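Side-chain contacts in sugar-phosphate aldolase (Thermotoga maritima, PDB 1PVT), which belongs to the class II aldolase and adducin family, with an AraD-like alpha/beta fold built on one mixed sheet flanked by helices: residues A[14-19]-A[205-210]; A[147-150]-A[154-157]; A[156-161]-A[211-216]; A[165-170]-A[192-197]. One frame throughout, in Å; residues are numbered along the deposited sequence.

Interaction 1 (A[14-19]-A[205-210]); sequences AYWLAI and EAYDRV
Tyr207 pushes its phenol ring into the side of helix 2-19, where it lies against CB of Trp16 and the isobutyl group of Leu17. The two helices are closest at Leu17 and Tyr207, whose CA atoms are 7.9 Å apart. A long flat residue suits this gap. Tyr207 chi1 of 178° sends the ring straight out from helix 203-224. Trp16 CB meets the ring obliquely, 3.7 Å from Tyr207 CZ, while methyl CD1 of Leu17 lies at the ring edge, near its plane. Leu17 and Tyr207 run alongside each other in opposite senses. Trp16 contributes little beyond its CB, because its chi1 of -80° swings the indole away, toward Tyr15, whose CD2 lies over one of its faces. Lys20 and Leu22, in the loop that follows helix 2-19, also touch Tyr207. On helix 203-224 itself, Arg209 forms salt bridges with Glu205 and with Asp187. Tyr207 OH ends 3.5 Å from Trp16 CB, at the backbone of helix 2-19. The contact thus rests chiefly on shape and burial of carbon, with the one polar atom of the ring carried to the partner helix.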
# COMPACT_ATOMS: atom_id res chain seq x y z
N ALA A 14 -10.95 -3.38 1.52
CA ALA A 14 -11.05 -2.59 2.74
C ALA A 14 -11.76 -3.41 3.76
O ALA A 14 -11.39 -3.43 4.92
CB ALA A 14 -11.82 -1.34 2.48
N TYR A 15 -12.82 -4.10 3.33
CA TYR A 15 -13.60 -4.93 4.23
C TYR A 15 -12.76 -6.03 4.85
O TYR A 15 -12.67 -6.14 6.07
CB TYR A 15 -14.76 -5.58 3.50
CG TYR A 15 -15.52 -6.52 4.39
CD1 TYR A 15 -16.31 -6.04 5.42
CD2 TYR A 15 -15.40 -7.91 4.24
CE1 TYR A 15 -16.96 -6.90 6.30
CE2 TYR A 15 -16.04 -8.78 5.11
CZ TYR A 15 -16.82 -8.27 6.14
OH TYR A 15 -17.46 -9.11 7.04
N TRP A 16 -12.16 -6.86 4.01
CA TRP A 16 -11.35 -7.94 4.51
C TRP A 16 -10.23 -7.49 5.42
O TRP A 16 -9.87 -8.17 6.37
CB TRP A 16 -10.82 -8.75 3.35
CG TRP A 16 -11.88 -9.65 2.88
CD1 TRP A 16 -12.76 -9.43 1.85
CD2 TRP A 16 -12.31 -10.84 3.54
NE1 TRP A 16 -13.73 -10.41 1.85
CE2 TRP A 16 -13.48 -11.29 2.87
CE3 TRP A 16 -11.83 -11.56 4.65
CZ2 TRP A 16 -14.17 -12.43 3.28
CZ3 TRP A 16 -12.52 -12.70 5.05
CH2 TRP A 16 -13.68 -13.12 4.36
N LEU A 17 -9.70 -6.32 5.12
CA LEU A 17 -8.63 -5.71 5.89
C LEU A 17 -9.13 -5.46 7.33
O LEU A 17 -8.44 -5.77 8.31
CB LEU A 17 -8.25 -4.38 5.22
CG LEU A 17 -6.82 -4.02 4.82
CD1 LEU A 17 -6.00 -5.25 4.57
CD2 LEU A 17 -6.87 -3.15 3.56
N ALA A 18 -10.33 -4.89 7.44
CA ALA A 18 -10.94 -4.57 8.73
C ALA A 18 -11.40 -5.80 9.49
O ALA A 18 -11.12 -5.96 10.68
CB ALA A 18 -12.11 -3.62 8.53
N ILE A 19 -12.10 -6.69 8.81
CA ILE A 19 -12.62 -7.90 9.43
C ILE A 19 -11.53 -8.81 9.95
O ILE A 19 -11.72 -9.47 10.95
CB ILE A 19 -13.49 -8.70 8.45
CG1 ILE A 19 -14.50 -9.53 9.21
CG2 ILE A 19 -12.63 -9.63 7.61
CD1 ILE A 19 -15.64 -8.74 9.76
N GLU A 205 -4.56 -8.54 -5.39
CA GLU A 205 -3.27 -9.22 -5.34
C GLU A 205 -2.39 -8.59 -4.25
O GLU A 205 -1.66 -9.30 -3.55
CB GLU A 205 -2.57 -9.16 -6.70
CG GLU A 205 -1.15 -9.74 -6.68
CD GLU A 205 -0.48 -9.74 -8.06
OE1 GLU A 205 -0.80 -10.64 -8.87
OE2 GLU A 205 0.35 -8.85 -8.32
N ALA A 206 -2.45 -7.27 -4.12
CA ALA A 206 -1.68 -6.58 -3.10
C ALA A 206 -2.16 -7.12 -1.75
O ALA A 206 -1.35 -7.55 -0.93
CB ALA A 206 -1.91 -5.09 -3.18
N TYR A 207 -3.47 -7.12 -1.54
CA TYR A 207 -4.04 -7.63 -0.30
C TYR A 207 -3.56 -9.05 -0.01
O TYR A 207 -3.26 -9.40 1.13
CB TYR A 207 -5.57 -7.65 -0.36
CG TYR A 207 -6.19 -8.23 0.89
CD1 TYR A 207 -6.20 -7.52 2.08
CD2 TYR A 207 -6.71 -9.51 0.90
CE1 TYR A 207 -6.71 -8.07 3.24
CE2 TYR A 207 -7.22 -10.06 2.06
CZ TYR A 207 -7.21 -9.33 3.22
OH TYR A 207 -7.70 -9.88 4.38
N ASP A 208 -3.51 -9.87 -1.05
CA ASP A 208 -3.06 -11.25 -0.91
C ASP A 208 -1.64 -11.35 -0.34
O ASP A 208 -1.32 -12.29 0.38
CB ASP A 208 -3.11 -11.96 -2.26
CG ASP A 208 -4.42 -12.66 -2.49
OD1 ASP A 208 -5.44 -12.17 -1.97
OD2 ASP A 208 -4.43 -13.68 -3.21
N ARG A 209 -0.79 -10.39 -0.67
CA ARG A 209 0.57 -10.44 -0.17
C ARG A 209 0.64 -9.98 1.29
O ARG A 209 1.50 -10.42 2.04
CB ARG A 209 1.48 -9.59 -1.04
CG ARG A 209 1.53 -10.02 -2.50
CD ARG A 209 2.54 -9.15 -3.23
NE ARG A 209 2.23 -8.88 -4.63
CZ ARG A 209 2.61 -9.63 -5.65
NH1 ARG A 209 3.34 -10.72 -5.43
NH2 ARG A 209 2.30 -9.27 -6.88
N VAL A 210 -0.26 -9.09 1.69
CA VAL A 210 -0.29 -8.65 3.07
C VAL A 210 -0.62 -9.88 3.89
O VAL A 210 0.14 -10.28 4.77
CB VAL A 210 -1.38 -7.61 3.30
CG1 VAL A 210 -1.50 -7.32 4.77
CG2 VAL A 210 -1.04 -6.35 2.56

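Interaction 2 (A[147-150]-A[154-157])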
# COMPACT_ATOMS: atom_id res chain seq x y z
N MSE A 147 12.00 -16.14 8.08
CA MSE A 147 10.58 -15.85 7.97
C MSE A 147 10.18 -15.94 6.51
O MSE A 147 9.07 -16.33 6.18
CB MSE A 147 10.25 -14.45 8.47
CG MSE A 147 8.76 -14.15 8.42
SE MSE A 147 8.26 -12.28 8.39
CE MSE A 147 8.14 -11.93 10.27
N MSE A 148 11.10 -15.56 5.64
CA MSE A 148 10.85 -15.57 4.22
C MSE A 148 10.75 -16.94 3.59
O MSE A 148 10.59 -17.06 2.38
CB MSE A 148 11.91 -14.74 3.49
CG MSE A 148 11.75 -13.24 3.70
SE MSE A 148 9.93 -12.68 3.31
CE MSE A 148 9.24 -12.66 5.12
N LYS A 149 10.86 -17.99 4.40
CA LYS A 149 10.76 -19.33 3.85
C LYS A 149 10.12 -20.25 4.87
O LYS A 149 10.45 -21.44 4.94
CB LYS A 149 12.15 -19.86 3.45
CG LYS A 149 12.09 -20.97 2.38
CD LYS A 149 13.43 -21.16 1.64
CE LYS A 149 13.28 -22.08 0.42
NZ LYS A 149 14.53 -22.24 -0.37
N ILE A 150 9.20 -19.70 5.65
CA ILE A 150 8.51 -20.48 6.66
C ILE A 150 7.52 -21.41 6.00
O ILE A 150 7.15 -22.45 6.55
CB ILE A 150 7.75 -19.59 7.63
CG1 ILE A 150 8.74 -18.67 8.34
CG2 ILE A 150 7.01 -20.44 8.64
CD1 ILE A 150 8.08 -17.70 9.29
N VAL A 154 5.16 -17.89 0.72
CA VAL A 154 5.89 -16.62 0.64
C VAL A 154 6.75 -16.52 -0.61
O VAL A 154 6.62 -15.57 -1.39
CB VAL A 154 6.81 -16.45 1.84
CG1 VAL A 154 7.29 -15.01 1.90
CG2 VAL A 154 6.10 -16.85 3.10
N LEU A 155 7.63 -17.50 -0.77
CA LEU A 155 8.56 -17.61 -1.90
C LEU A 155 7.87 -17.23 -3.22
O LEU A 155 8.36 -16.38 -3.97
CB LEU A 155 9.08 -19.05 -1.97
CG LEU A 155 9.15 -19.80 -0.62
CD1 LEU A 155 9.63 -21.24 -0.82
CD2 LEU A 155 10.08 -19.05 0.32
N ILE A 156 6.75 -17.88 -3.47
CA ILE A 156 5.95 -17.66 -4.67
C ILE A 156 5.57 -16.20 -4.85
O ILE A 156 5.87 -15.59 -5.87
CB ILE A 156 4.63 -18.48 -4.62
CG1 ILE A 156 4.94 -19.98 -4.56
CG2 ILE A 156 3.75 -18.14 -5.82
CD1 ILE A 156 3.73 -20.85 -4.30
N PHE A 157 4.90 -15.63 -3.85
CA PHE A 157 4.49 -14.24 -3.95
C PHE A 157 5.67 -13.28 -3.82
O PHE A 157 5.58 -12.11 -4.22
CB PHE A 157 3.44 -13.93 -2.89
CG PHE A 157 2.11 -14.62 -3.12
CD1 PHE A 157 2.01 -16.00 -3.04
CD2 PHE A 157 0.97 -13.87 -3.40
CE1 PHE A 157 0.77 -16.64 -3.22
CE2 PHE A 157 -0.27 -14.50 -3.58
CZ PHE A 157 -0.37 -15.89 -3.49
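Apolar contact between Met148 and Val154 forms the inner part of this turn, and the aliphatic chain of Lys149 against Leu155 forms the outer part. Met148, present as selenomethionine, brings its selenium atom SE to 3.8 Å from Val154 CG1. Its chain bends at chi2 (-51°) and again at chi3, so that it meets the valine side chain at about a right angle. A long, flexible, weakly polar chain can fold in this way beside a stiff branched one. Lys149 stays extended beyond CG, and its methylenes lie across the fork of Leu155. Lys149 CG is 3.5 Å from Leu155 CD2, and Lys149 CE is 3.9 Å from Leu155 CD1. Lysine suits this exposed place because its carbons can cover a leucine while the chain carries its charge past them.

Backbone-to-carbon contact is the second kind: Met148 O lies 3.9 Å from Val154 CB. Within the turn, Ile150 N gives Met147 O a weak hydrogen bond. The turn after Met147 joins the short helices 144-147 and 152-157, folding the end of one back on the other. Met147 and Ile150 turn instead to helix 203-224, touching Ala217, Ile219 and Leu220. No hydrogen bond crosses between the segments, so burial of carbon and fit, rather than directional bonding, hold the turn against the helix.

Interaction 3 (A[156-161]-A[211-216]); sequences IFFPQG and EILEKA
Phe157 and Ile212 mark the closest backbone approach, their CA atoms 8.3 Å apart, a spacing that side chains must bridge. Residues 211-216 are a regular stretch of helix 203-224, with Lys215 N bonded to Glu211 O and Ala216 N to Ile212 O. Residues 156-161 begin at the end of helix 152-157 and then unwind, Phe158 being the first to leave helical angles. This change of direction lets two successive phenylalanines both aim at the same helix, at neighbouring residues of it.

Ile212 serves both rings with different branches. Its CD1 sits over one face of Phe157, near the centre, in a CH-pi contact, and the two side chains cross at about a right angle. Its other branch, CG2, comes to the edge of Phe158, 4.2 Å from Phe158 CE1. A beta-branched residue is well suited to this double role. In the alpha/beta fold, helix 203-224 packs on one side of the mixed sheet, and Phe158 together with Leu213 reaches Ala188 of strand 188-191, so the two phenylalanines lie where helix, loop and strand meet.

Leu213 completes the grip on Phe158. Its CD2 stands over a face of that ring, toward the rim, 4.1 Å from the centroid and 25° off the normal. Leu213 CG lies 3.6 Å from Phe158 CZ. Leu213 CG is anti to its carbonyl carbon (chi1 -82°), and this brings the end of the side chain nearer to the ring than its CB would suggest. About one turn further along helix 203-224, Ala216 touches Val154, its small methyl fitting against helix 152-157.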
# COMPACT_ATOMS: atom_id res chain seq x y z
N ILE A 156 6.75 -17.88 -3.47
CA ILE A 156 5.95 -17.66 -4.67
C ILE A 156 5.57 -16.20 -4.85
O ILE A 156 5.87 -15.59 -5.87
CB ILE A 156 4.63 -18.48 -4.62
CG1 ILE A 156 4.94 -19.98 -4.56
CG2 ILE A 156 3.75 -18.14 -5.82
CD1 ILE A 156 3.73 -20.85 -4.30
N PHE A 157 4.90 -15.63 -3.85
CA PHE A 157 4.49 -14.24 -3.95
C PHE A 157 5.67 -13.28 -3.82
O PHE A 157 5.58 -12.11 -4.22
CB PHE A 157 3.44 -13.93 -2.89
CG PHE A 157 2.11 -14.62 -3.12
CD1 PHE A 157 2.01 -16.00 -3.04
CD2 PHE A 157 0.97 -13.87 -3.40
CE1 PHE A 157 0.77 -16.64 -3.22
CE2 PHE A 157 -0.27 -14.50 -3.58
CZ PHE A 157 -0.37 -15.89 -3.49
N PHE A 158 6.78 -13.76 -3.27
CA PHE A 158 7.96 -12.92 -3.12
C PHE A 158 9.17 -13.68 -3.55
O PHE A 158 9.99 -14.10 -2.73
CB PHE A 158 8.13 -12.48 -1.68
CG PHE A 158 6.88 -11.96 -1.08
CD1 PHE A 158 5.98 -12.83 -0.48
CD2 PHE A 158 6.56 -10.62 -1.19
CE1 PHE A 158 4.78 -12.36 0.01
CE2 PHE A 158 5.36 -10.14 -0.70
CZ PHE A 158 4.46 -11.02 -0.10
N PRO A 159 9.30 -13.89 -4.87
CA PRO A 159 10.43 -14.62 -5.44
C PRO A 159 11.73 -13.92 -5.05
O PRO A 159 12.69 -14.57 -4.65
CB PRO A 159 10.14 -14.55 -6.94
CG PRO A 159 8.65 -14.54 -6.99
CD PRO A 159 8.32 -13.54 -5.91
N GLN A 160 11.75 -12.59 -5.15
CA GLN A 160 12.94 -11.84 -4.78
C GLN A 160 13.02 -11.64 -3.26
O GLN A 160 14.12 -11.58 -2.68
CB GLN A 160 12.97 -10.48 -5.48
CG GLN A 160 13.64 -10.47 -6.86
CD GLN A 160 12.89 -11.28 -7.92
OE1 GLN A 160 12.85 -12.51 -7.87
NE2 GLN A 160 12.28 -10.57 -8.88
N GLY A 161 11.86 -11.54 -2.62
CA GLY A 161 11.84 -11.33 -1.18
C GLY A 161 11.40 -9.91 -0.88
O GLY A 161 10.81 -9.25 -1.74
N GLU A 211 -1.77 -10.49 3.59
CA GLU A 211 -2.21 -11.70 4.28
C GLU A 211 -1.06 -12.67 4.47
O GLU A 211 -0.70 -13.02 5.60
CB GLU A 211 -3.30 -12.40 3.49
CG GLU A 211 -4.68 -12.05 3.91
CD GLU A 211 -5.69 -13.00 3.30
OE1 GLU A 211 -6.86 -12.99 3.75
OE2 GLU A 211 -5.32 -13.74 2.37
N ILE A 212 -0.48 -13.09 3.36
CA ILE A 212 0.64 -14.03 3.38
C ILE A 212 1.79 -13.55 4.26
O ILE A 212 2.26 -14.30 5.11
CB ILE A 212 1.11 -14.34 1.93
CG1 ILE A 212 0.00 -15.13 1.22
CG2 ILE A 212 2.39 -15.16 1.94
CD1 ILE A 212 0.24 -15.36 -0.24
N LEU A 213 2.25 -12.32 4.08
CA LEU A 213 3.32 -11.83 4.93
C LEU A 213 2.93 -11.98 6.39
O LEU A 213 3.71 -12.44 7.22
CB LEU A 213 3.62 -10.37 4.63
CG LEU A 213 4.54 -10.14 3.43
CD1 LEU A 213 4.99 -8.68 3.43
CD2 LEU A 213 5.76 -11.06 3.51
N GLU A 214 1.70 -11.58 6.70
CA GLU A 214 1.20 -11.67 8.06
C GLU A 214 1.27 -13.10 8.57
O GLU A 214 1.79 -13.37 9.66
CB GLU A 214 -0.26 -11.23 8.12
CG GLU A 214 -0.55 -10.09 9.08
CD GLU A 214 0.12 -10.26 10.42
OE1 GLU A 214 1.36 -10.11 10.49
OE2 GLU A 214 -0.59 -10.53 11.41
N LYS A 215 0.74 -14.02 7.78
CA LYS A 215 0.72 -15.42 8.16
C LYS A 215 2.11 -15.88 8.50
O LYS A 215 2.32 -16.50 9.54
CB LYS A 215 0.13 -16.27 7.05
CG LYS A 215 -0.48 -17.55 7.56
CD LYS A 215 -1.56 -18.06 6.62
CE LYS A 215 -2.32 -19.26 7.21
NZ LYS A 215 -3.57 -19.61 6.43
N ALA A 216 3.08 -15.56 7.65
CA ALA A 216 4.45 -15.97 7.89
C ALA A 216 4.96 -15.36 9.17
O ALA A 216 5.64 -16.02 9.95
CB ALA A 216 5.33 -15.55 6.76

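Interaction 4 (A[165-170]-A[192-197]); sequences VEFEKP and DKHGVV
Phe167 and His194 lie flat on one another, in a face-to-face stack with planes at 5° and centroids 3.3 Å apart. Imidazole ND1 stands over the centre of the benzene ring, and Phe167 CD2 over the centre of the imidazole. The overlap is nearly complete and close. His194 CB adds a CH-pi contact to the same face, 3.9 Å from the Phe167 centroid. Flat rings can pack this closely between two loops. A chi1 of -160° turns the ring of Phe167 face-on to the imidazole, and its CB rests 3.7 Å from Asp192 O.

That same carbonyl, Asp192 O, lies at the edge of the imidazole, in its plane. A weak backbone hydrogen bond from Asp192 N to Val165 O, 3.3 Å long with an angle of 130° at the hydrogen, also joins the segments. The stack lies in the loops that follow strands 163-165 and 188-191. Further out, the Trp191 ring meets that of Phe167 at an inclination, and His194 O accepts a hydrogen bond from His125 NE2.

Strands 163-165 and 188-191 run parallel, joined through helix 173-182 in a beta-alpha-beta crossover. Glu166 forms salt bridges to Lys178 and Lys182 of that helix, while residues 192-195 lead into strand 196-200, placing the stacked rings at the C-terminal ends of strands 163-165 and 188-191.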
# COMPACT_ATOMS: atom_id res chain seq x y z
N VAL A 165 12.53 -0.35 5.07
CA VAL A 165 12.80 1.05 4.75
C VAL A 165 12.81 1.93 6.00
O VAL A 165 11.81 2.02 6.71
CB VAL A 165 11.74 1.59 3.77
CG1 VAL A 165 11.93 3.09 3.57
CG2 VAL A 165 11.83 0.86 2.45
N GLU A 166 13.95 2.58 6.26
CA GLU A 166 14.08 3.46 7.42
C GLU A 166 13.02 4.56 7.31
O GLU A 166 13.10 5.45 6.45
CB GLU A 166 15.47 4.10 7.47
CG GLU A 166 16.58 3.34 6.74
CD GLU A 166 16.46 3.45 5.21
OE1 GLU A 166 16.30 4.58 4.70
OE2 GLU A 166 16.55 2.40 4.52
N PHE A 167 12.03 4.48 8.18
CA PHE A 167 10.92 5.42 8.22
C PHE A 167 11.36 6.74 8.85
O PHE A 167 11.77 6.77 10.01
CB PHE A 167 9.77 4.82 9.02
CG PHE A 167 8.44 5.46 8.74
CD1 PHE A 167 7.57 4.90 7.80
CD2 PHE A 167 8.05 6.61 9.41
CE1 PHE A 167 6.33 5.48 7.54
CE2 PHE A 167 6.81 7.21 9.15
CZ PHE A 167 5.95 6.64 8.21
N GLU A 168 11.24 7.83 8.10
CA GLU A 168 11.63 9.14 8.60
C GLU A 168 10.46 10.12 8.66
O GLU A 168 10.05 10.56 9.74
CB GLU A 168 12.73 9.75 7.71
CG GLU A 168 13.98 8.88 7.50
CD GLU A 168 14.84 8.75 8.75
OE1 GLU A 168 15.02 9.76 9.46
OE2 GLU A 168 15.36 7.64 9.01
N LYS A 169 9.93 10.46 7.48
CA LYS A 169 8.81 11.40 7.37
C LYS A 169 7.54 10.71 6.86
O LYS A 169 7.58 10.01 5.84
CB LYS A 169 9.17 12.54 6.41
CG LYS A 169 10.55 13.17 6.64
CD LYS A 169 10.89 14.20 5.55
CE LYS A 169 12.33 14.72 5.69
NZ LYS A 169 12.67 15.76 4.67
N PRO A 170 6.41 10.92 7.56
CA PRO A 170 5.08 10.37 7.23
C PRO A 170 4.50 10.90 5.92
O PRO A 170 4.31 12.11 5.76
CB PRO A 170 4.24 10.79 8.43
CG PRO A 170 5.22 10.81 9.54
CD PRO A 170 6.40 11.50 8.91
N ASP A 192 9.91 -0.10 8.34
CA ASP A 192 10.30 -0.45 9.69
C ASP A 192 9.57 0.37 10.73
O ASP A 192 9.65 1.60 10.74
CB ASP A 192 11.81 -0.30 9.86
CG ASP A 192 12.29 -0.78 11.21
OD1 ASP A 192 12.02 -0.08 12.20
OD2 ASP A 192 12.92 -1.87 11.27
N LYS A 193 8.82 -0.33 11.59
CA LYS A 193 8.07 0.28 12.68
C LYS A 193 6.71 0.85 12.24
O LYS A 193 5.90 1.25 13.08
CB LYS A 193 8.90 1.39 13.32
CG LYS A 193 8.68 1.56 14.81
CD LYS A 193 9.34 0.43 15.59
CE LYS A 193 9.16 0.64 17.09
NZ LYS A 193 9.94 -0.34 17.90
N HIS A 194 6.46 0.89 10.93
CA HIS A 194 5.20 1.45 10.43
C HIS A 194 4.48 0.55 9.44
O HIS A 194 4.06 0.99 8.37
CB HIS A 194 5.46 2.81 9.77
CG HIS A 194 6.14 3.78 10.67
ND1 HIS A 194 5.53 4.94 11.12
CD2 HIS A 194 7.37 3.76 11.25
CE1 HIS A 194 6.35 5.57 11.94
NE2 HIS A 194 7.47 4.88 12.03
N GLY A 195 4.35 -0.72 9.79
CA GLY A 195 3.65 -1.63 8.92
C GLY A 195 4.28 -1.96 7.59
O GLY A 195 5.50 -1.96 7.42
N VAL A 196 3.43 -2.22 6.61
CA VAL A 196 3.92 -2.62 5.31
C VAL A 196 3.12 -2.04 4.17
O VAL A 196 2.00 -1.58 4.36
CB VAL A 196 3.88 -4.13 5.20
CG1 VAL A 196 2.46 -4.60 5.40
CG2 VAL A 196 4.38 -4.58 3.85
N VAL A 197 3.73 -2.10 2.99
CA VAL A 197 3.13 -1.63 1.76
C VAL A 197 3.27 -2.75 0.74
O VAL A 197 4.36 -3.26 0.54
CB VAL A 197 3.89 -0.44 1.21
CG1 VAL A 197 3.17 0.09 -0.02
CG2 VAL A 197 4.02 0.63 2.27

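Interactions 1 and 3 are buried and share helix 203-224: residues 205-210 face helix 2-19, residues 211-216 face the end of helix 152-157. Interaction 2 adjoins interaction 3, their centres about 5 Å apart, and uses the same short helix 152-157; it is only partly buried, with an aliphatic lysine chain at its solvent side. Interaction 4 is also partly buried and lies about 18 Å from interaction 3, centre to centre. Carbon-to-carbon packing dominates the first three, whereas interaction 4 combines stacked rings with a weak backbone hydrogen bond at strand ends. Leu213 and Val196 link interactions 3 and 4, and Arg209 lies close to both Phe157 and Phe158.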